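PDB 1O59: allantoicase from Saccharomyces cerevisiae, which hydrolyses allantoate to (S)-ureidoglycolate and urea, letting yeast use purines as a secondary nitrogen source when primary ones are limiting. Local coordinates for residues I139-S144 and K178-P183; V310-K315 and K330-S335; G39-G44 and F227-N232. All coordinates share one frame; numbering follows the deposited sequence. Where two conformers were deposited one is given.

Contact 1 (I139-S144 and K178-P183); sequences IVEDDS and KLKMYP
Lys178 and Glu141 join a beta strand to a nearby turn on one face of the five-stranded antiparallel sheet in the first allantoicase repeat, part of a beta sandwich. Glu141 grips the ammonium group with two of its own oxygens. Lys178 NZ donates to the carboxylate oxygen Glu141 OE2 at 2.8 Å, a salt bridge, and to the backbone oxygen Glu141 O at 2.9 Å. The carboxylate is met from well above its plane, 54° out of it, whereas the carbonyl receives its donor only modestly tilted from the carbonyl plane.

Torsions explain how a single residue offers both acceptors. In Glu141, CG lies anti to the backbone N (chi1 -167°), and a bend at chi2 folds the carboxylate back to the side where its own carbonyl points. Lys178 is bent as well, at chi3, and the two side chains cross obliquely.

Further out, Glu128 on the adjoining strand 124-130 makes a second salt bridge to Lys178 NZ and another to Lys180, while Trp146 adds a cation-pi contact to Lys178. A lysine suits this largely buried position because its charge is met by two acids and a carbonyl. Tyr93 OH hydrogen-bonds Glu141 OE2, probably helping to hold the carboxylate over the amine. Residues alternate along strand 176-182, so Lys178 and Lys180 share this face while Leu179 and Met181 pack against Trp83 on the other.

Glu141 itself is the second residue of a type I turn, Val140 to Asp143, closed by a weak bond from Asp143 N to Val140 O. Lys180 NZ, paired with Glu128, does not touch the glutamate directly; a water links them, accepting from Lys180 NZ at 2.8 Å and donating weakly to Glu141 OE2 at 3.5 Å.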
# COMPACT_ATOMS: atom_id res chain seq x y z
N ILE A 139 1.83 12.11 19.10
CA ILE A 139 0.40 12.00 19.44
C ILE A 139 0.16 10.99 20.56
O ILE A 139 0.79 9.91 20.60
CB ILE A 139 -0.46 11.60 18.17
CG1 ILE A 139 -0.47 12.71 17.10
CG2 ILE A 139 -1.88 11.24 18.55
CD1 ILE A 139 -1.09 13.99 17.54
N VAL A 140 -0.76 11.37 21.46
CA VAL A 140 -1.14 10.53 22.59
C VAL A 140 -2.52 9.88 22.40
O VAL A 140 -3.37 10.34 21.63
CB VAL A 140 -1.10 11.30 23.93
CG1 VAL A 140 0.27 11.89 24.15
CG2 VAL A 140 -2.18 12.41 24.00
N GLU A 141 -2.73 8.80 23.14
CA GLU A 141 -3.94 8.00 23.07
C GLU A 141 -5.23 8.79 23.37
O GLU A 141 -6.25 8.56 22.73
CB GLU A 141 -3.80 6.82 24.02
CG GLU A 141 -4.83 5.72 23.84
CD GLU A 141 -6.17 6.04 24.46
OE1 GLU A 141 -6.25 6.73 25.54
OE2 GLU A 141 -7.15 5.56 23.83
N ASP A 142 -5.20 9.71 24.34
CA ASP A 142 -6.43 10.36 24.80
C ASP A 142 -6.67 11.75 24.19
O ASP A 142 -7.37 12.57 24.75
CB ASP A 142 -6.48 10.41 26.33
CG ASP A 142 -5.50 11.41 26.92
OD1 ASP A 142 -4.58 11.86 26.18
OD2 ASP A 142 -5.57 11.80 28.12
N ASP A 143 -6.11 11.96 23.01
CA ASP A 143 -6.23 13.22 22.24
C ASP A 143 -7.69 13.41 21.83
O ASP A 143 -8.34 12.47 21.36
CB ASP A 143 -5.31 13.07 21.03
CG ASP A 143 -5.16 14.31 20.22
OD1 ASP A 143 -6.14 14.88 19.71
OD2 ASP A 143 -4.02 14.75 19.97
N SER A 144 -8.20 14.61 21.99
CA SER A 144 -9.59 14.83 21.76
C SER A 144 -9.98 14.68 20.31
O SER A 144 -11.16 14.61 19.99
CB SER A 144 -9.98 16.20 22.26
OG SER A 144 -9.16 17.21 21.69
N LYS A 178 -5.47 4.89 15.12
CA LYS A 178 -5.44 4.18 16.40
C LYS A 178 -6.15 2.85 16.25
O LYS A 178 -7.34 2.77 15.91
CB LYS A 178 -6.11 4.98 17.53
CG LYS A 178 -5.63 4.58 18.93
CD LYS A 178 -6.61 4.85 20.05
CE LYS A 178 -6.96 6.30 20.18
NZ LYS A 178 -7.80 6.59 21.35
N LEU A 179 -5.41 1.79 16.53
CA LEU A 179 -5.97 0.45 16.57
C LEU A 179 -6.21 0.09 18.02
O LEU A 179 -5.33 0.23 18.86
CB LEU A 179 -4.98 -0.52 15.93
CG LEU A 179 -5.21 -2.02 16.09
CD1 LEU A 179 -6.44 -2.47 15.35
CD2 LEU A 179 -3.95 -2.72 15.58
N LYS A 180 -7.43 -0.34 18.32
CA LYS A 180 -7.79 -0.77 19.66
C LYS A 180 -8.10 -2.27 19.62
O LYS A 180 -8.85 -2.73 18.78
CB LYS A 180 -9.04 -0.02 20.14
CG LYS A 180 -8.95 1.50 20.24
CD LYS A 180 -10.13 2.00 21.11
CE LYS A 180 -10.01 3.49 21.49
NZ LYS A 180 -11.27 4.06 22.13
N MSE A 181 -7.50 -3.02 20.54
CA MSE A 181 -7.76 -4.46 20.75
C MSE A 181 -8.34 -4.67 22.15
O MSE A 181 -7.72 -4.28 23.16
CB MSE A 181 -6.41 -5.20 20.61
CG MSE A 181 -6.35 -6.62 21.19
SE MSE A 181 -4.76 -7.60 20.52
CE MSE A 181 -3.49 -6.57 21.26
N TYR A 182 -9.51 -5.29 22.20
CA TYR A 182 -10.24 -5.46 23.44
C TYR A 182 -10.20 -6.92 23.94
O TYR A 182 -10.82 -7.78 23.30
CB TYR A 182 -11.71 -5.09 23.25
CG TYR A 182 -12.01 -3.71 22.71
CD1 TYR A 182 -11.92 -3.44 21.34
CD2 TYR A 182 -12.46 -2.69 23.55
CE1 TYR A 182 -12.25 -2.19 20.83
CE2 TYR A 182 -12.78 -1.43 23.05
CZ TYR A 182 -12.68 -1.18 21.70
OH TYR A 182 -13.00 0.07 21.22
N PRO A 183 -9.54 -7.21 25.07
CA PRO A 183 -8.82 -6.25 25.92
C PRO A 183 -7.30 -6.34 25.77
O PRO A 183 -6.59 -5.44 26.20
CB PRO A 183 -9.21 -6.69 27.32
CG PRO A 183 -9.31 -8.16 27.18
CD PRO A 183 -9.89 -8.42 25.81
O HOH W 1 -10.35 6.57 22.92

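Contact 2 (V310-K315 and K330-S335); sequences VELVGK and KSIRVS
Ile332 meets Val310 and Leu312 where the chain passes from one sheet of the second repeat's beta sandwich to the other. Strand 323-331 belongs to the sheet that contains strand 270-277; residues after it lead into strand 336-342 of the facing five-stranded sheet, whose outermost strand, 309-317, carries Val310 and Leu312. The contact therefore closes one margin of the sandwich with hydrocarbon alone.

From CB, the side chain of Ile332 splits into two branches. CG2, lodged between the backbone N and the carbonyl carbon, turns to the Leu312 side, 4.4 Å from Leu312 CD2. The longer branch starts with CG1 anti to the backbone N (chi1 -162°) and runs on nearly straight at chi2, which carries its end methyl out across the gap. On the way CG1 passes Val334 CG1 of its own segment at 3.9 Å. At the tip, CD1 rests against two residues of the edge strand: Val310 CG2 at 4.2 Å, the side chains meeting tip to tip, and Leu312 CD2 at 4.3 Å. The unbranched end of isoleucine fits this reach, while the beta-branched valine suits an edge strand and offers a short methyl to meet it.

Leu312 and Val313 form a classic beta bulge opposite Val291, which probably helps turn both side chains inward, Leu312 onto Ile274 and Val313 onto Tyr326 and Ile328. Ile332 and Val334 both also touch Ile271 of strand 270-277, so the margin continues into the interior.

Two backbone groups of the connecting segment share one serine hydroxyl: Ser268 OG bonds both Ile332 O and Val334 N. Beyond this pair of bonds Val334 turns its side chain toward the edge strand, CG1 lying 4.9 Å from Val310 CG2, a looser approach than that made by Ile332 CD1.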
# COMPACT_ATOMS: atom_id res chain seq x y z
N VAL A 310 -1.94 5.26 -26.20
CA VAL A 310 -0.98 5.91 -27.08
C VAL A 310 0.42 5.78 -26.50
O VAL A 310 0.58 5.68 -25.30
CB VAL A 310 -1.31 7.44 -27.28
CG1 VAL A 310 -2.72 7.60 -27.78
CG2 VAL A 310 -1.13 8.25 -25.98
N GLU A 311 1.44 5.79 -27.35
CA GLU A 311 2.80 5.55 -26.91
C GLU A 311 3.40 6.77 -26.22
O GLU A 311 3.28 7.87 -26.73
CB GLU A 311 3.66 5.20 -28.10
CG GLU A 311 5.17 5.17 -27.83
CD GLU A 311 5.93 4.64 -29.04
OE1 GLU A 311 6.02 3.39 -29.19
OE2 GLU A 311 6.41 5.46 -29.85
N LEU A 312 4.07 6.54 -25.08
CA LEU A 312 4.90 7.57 -24.43
C LEU A 312 6.37 7.21 -24.53
O LEU A 312 7.19 8.04 -24.87
CB LEU A 312 4.52 7.76 -22.96
CG LEU A 312 3.08 8.16 -22.64
CD1 LEU A 312 2.85 8.02 -21.17
CD2 LEU A 312 2.81 9.55 -23.12
N VAL A 313 6.69 5.97 -24.19
CA VAL A 313 8.00 5.39 -24.47
C VAL A 313 7.87 4.16 -25.37
O VAL A 313 7.12 3.23 -25.08
CB VAL A 313 8.78 5.06 -23.19
CG1 VAL A 313 10.14 4.47 -23.53
CG2 VAL A 313 8.95 6.30 -22.32
N GLY A 314 8.58 4.21 -26.50
CA GLY A 314 8.67 3.12 -27.44
C GLY A 314 9.66 2.10 -26.96
O GLY A 314 10.28 2.28 -25.92
N LYS A 315 9.78 1.01 -27.71
CA LYS A 315 10.54 -0.17 -27.28
C LYS A 315 11.95 0.28 -26.96
O LYS A 315 12.62 0.84 -27.82
CB LYS A 315 10.53 -1.26 -28.36
CG LYS A 315 11.06 -2.62 -27.93
CD LYS A 315 10.68 -3.68 -28.96
CE LYS A 315 11.45 -5.00 -28.77
NZ LYS A 315 12.02 -5.57 -30.07
N LYS A 330 6.27 16.36 -23.43
CA LYS A 330 5.11 16.36 -24.30
C LYS A 330 3.87 16.87 -23.57
O LYS A 330 3.50 16.38 -22.50
CB LYS A 330 4.85 14.94 -24.86
CG LYS A 330 4.33 14.93 -26.34
CD LYS A 330 4.23 13.49 -26.91
N SER A 331 3.24 17.87 -24.16
CA SER A 331 1.96 18.33 -23.69
C SER A 331 0.96 17.26 -24.08
O SER A 331 0.69 17.05 -25.26
CB SER A 331 1.62 19.68 -24.32
OG SER A 331 2.74 20.53 -24.22
N ILE A 332 0.49 16.55 -23.07
CA ILE A 332 -0.45 15.46 -23.26
C ILE A 332 -1.33 15.27 -22.04
O ILE A 332 -0.87 15.43 -20.90
CB ILE A 332 0.29 14.15 -23.61
CG1 ILE A 332 -0.66 13.15 -24.23
CG2 ILE A 332 0.99 13.54 -22.39
CD1 ILE A 332 0.06 12.16 -25.05
N ARG A 333 -2.59 14.94 -22.29
CA ARG A 333 -3.55 14.69 -21.23
C ARG A 333 -3.83 13.21 -21.08
O ARG A 333 -4.55 12.62 -21.87
CB ARG A 333 -4.84 15.45 -21.49
CG ARG A 333 -4.75 16.95 -21.20
CD ARG A 333 -4.28 17.81 -22.38
NE ARG A 333 -3.80 19.14 -21.97
CZ ARG A 333 -4.59 20.15 -21.57
NH1 ARG A 333 -5.91 19.99 -21.51
NH2 ARG A 333 -4.05 21.32 -21.23
N VAL A 334 -3.23 12.62 -20.05
CA VAL A 334 -3.43 11.20 -19.77
C VAL A 334 -3.73 11.02 -18.30
O VAL A 334 -3.26 11.77 -17.47
CB VAL A 334 -2.22 10.33 -20.21
CG1 VAL A 334 -1.99 10.43 -21.72
CG2 VAL A 334 -0.98 10.69 -19.47
N SER A 335 -4.53 10.00 -18.01
CA SER A 335 -5.01 9.69 -16.67
C SER A 335 -4.35 8.45 -16.11
O SER A 335 -4.30 8.27 -14.89
CB SER A 335 -6.52 9.44 -16.74
OG SER A 335 -6.80 8.43 -17.68

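Contact 3 (G39-G44 and F227-N232); sequences GSKLGG and FGSVDN
Lys41 reaches Asp231 and Asn232 in a polar contact between the two halves of the chain, near its centre: a loop of the first beta sandwich, between strands 35-36 and 45-49, is tied to the short 3-10 segment that follows strand 227-228 in the second. Both bonds converge on one ammonium group. Lys41 NZ forms a salt bridge with Asp231 OD2 at 2.8 Å and donates to the amide oxygen Asn232 OD1 at the same length of 2.8 Å. The carboxylate oxygen is approached on its syn side, 31° out of plane.

Lysine suits the place because it must span the gap: beyond CG its chain is extended, and CG itself lies between the backbone N and the carbonyl carbon (chi1 73°), directing the amine outward from the loop. It crosses both acceptor side chains at about a right angle, and also rests on Leu235.

Each acceptor has a second bond that helps fix it. Ser229 OG donates to the other carboxylate oxygen, Asp231 OD1, at 2.6 Å, from the same face as the lysine; Asn232 ND2 bonds Gly245 O, which settles the amide with its oxygen facing the lysine. The loop is shaped in its turn by Gly39 O, which accepts from Leu42 N and Gly44 N on opposite faces of its plane. Glycine fits at Gly43, where phi is 103°, and at Gly44, where a CB would clash with Gly39 O.

A leucine in place of Lys41 would probably leave Asp231 without its positive mate and Asn232 OD1 without this donor, weakening the tie between the two sandwiches. With one charged and one neutral acceptor on the same amine, the link joins ionic attraction to a directed hydrogen bond; the carboxylate probably offsets the lysine's charge, while the amide oxygen helps fix where the ammonium group sits.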
# COMPACT_ATOMS: atom_id res chain seq x y z
N GLY A 39 1.25 1.13 5.94
CA GLY A 39 2.35 0.22 5.64
C GLY A 39 3.69 0.91 5.81
O GLY A 39 3.84 2.05 5.38
N SER A 40 4.65 0.21 6.43
CA SER A 40 6.01 0.71 6.59
C SER A 40 6.73 1.00 5.27
O SER A 40 7.65 1.82 5.22
CB SER A 40 6.84 -0.30 7.36
OG SER A 40 6.97 -1.49 6.63
N LYS A 41 6.31 0.31 4.22
CA LYS A 41 6.92 0.44 2.90
C LYS A 41 6.60 1.75 2.19
O LYS A 41 7.28 2.05 1.20
CB LYS A 41 6.56 -0.73 1.98
CG LYS A 41 5.13 -0.74 1.46
CD LYS A 41 4.95 -2.01 0.62
CE LYS A 41 3.67 -2.05 -0.15
NZ LYS A 41 3.62 -3.35 -0.90
N LEU A 42 5.59 2.50 2.65
CA LEU A 42 5.46 3.88 2.20
C LEU A 42 5.66 4.86 3.35
O LEU A 42 5.37 6.04 3.23
CB LEU A 42 4.15 4.14 1.43
CG LEU A 42 2.79 3.78 2.00
CD1 LEU A 42 2.44 4.63 3.24
CD2 LEU A 42 1.69 3.89 0.93
N GLY A 43 6.22 4.38 4.44
CA GLY A 43 6.69 5.24 5.50
C GLY A 43 5.79 5.31 6.71
O GLY A 43 5.96 6.20 7.55
N GLY A 44 4.85 4.38 6.82
CA GLY A 44 4.05 4.24 8.03
C GLY A 44 4.92 4.00 9.25
O GLY A 44 5.93 3.28 9.16
N PHE A 227 6.86 -12.07 -7.59
CA PHE A 227 7.56 -11.63 -6.41
C PHE A 227 7.44 -10.11 -6.32
O PHE A 227 7.46 -9.40 -7.32
CB PHE A 227 9.03 -12.04 -6.58
CG PHE A 227 9.83 -12.05 -5.30
CD1 PHE A 227 11.03 -11.33 -5.21
CD2 PHE A 227 9.43 -12.83 -4.22
CE1 PHE A 227 11.79 -11.37 -4.05
CE2 PHE A 227 10.19 -12.86 -3.05
CZ PHE A 227 11.37 -12.13 -2.97
N GLY A 228 7.23 -9.60 -5.11
CA GLY A 228 6.74 -8.21 -4.93
C GLY A 228 5.32 -7.99 -5.50
O GLY A 228 4.53 -8.92 -5.63
N SER A 229 5.01 -6.75 -5.83
CA SER A 229 3.68 -6.39 -6.29
C SER A 229 3.76 -5.09 -7.03
O SER A 229 4.71 -4.31 -6.86
CB SER A 229 2.72 -6.25 -5.12
OG SER A 229 3.25 -5.41 -4.11
N VAL A 230 2.75 -4.86 -7.86
CA VAL A 230 2.75 -3.69 -8.72
C VAL A 230 2.71 -2.39 -7.91
O VAL A 230 3.22 -1.37 -8.34
CB VAL A 230 1.61 -3.70 -9.80
CG1 VAL A 230 1.98 -4.60 -10.96
CG2 VAL A 230 0.22 -4.08 -9.19
N ASP A 231 2.10 -2.43 -6.73
CA ASP A 231 2.05 -1.23 -5.90
C ASP A 231 3.42 -0.78 -5.42
O ASP A 231 3.60 0.38 -5.07
CB ASP A 231 1.06 -1.38 -4.73
CG ASP A 231 1.41 -2.49 -3.82
OD1 ASP A 231 1.41 -3.65 -4.32
OD2 ASP A 231 1.66 -2.31 -2.60
N ASN A 232 4.40 -1.68 -5.47
CA ASN A 232 5.74 -1.32 -5.11
C ASN A 232 6.36 -0.36 -6.11
O ASN A 232 7.37 0.27 -5.80
CB ASN A 232 6.63 -2.56 -4.97
CG ASN A 232 6.29 -3.40 -3.74
OD1 ASN A 232 5.62 -2.91 -2.82
ND2 ASN A 232 6.75 -4.67 -3.72

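Contacts 1 and 2 lie on opposite sides of the chain's centre, about 46 Å apart between their centres, one in each repeat; contact 3 sits near that centre and joins the two halves. All three are partly buried, contacts 1 and 2 in outer parts of the chain. Though each outer contact involves the five-stranded sheet of its own sandwich, their chemistry differs. Contact 1 secures a turn to a strand with charges, on the sheet face turned from the sandwich interior; contact 2 seals a sandwich margin with aliphatic groups, from exposed Val310 to buried Leu312. Contact 3 is also ionic, but its lysine comes from a different sandwich than its acceptors.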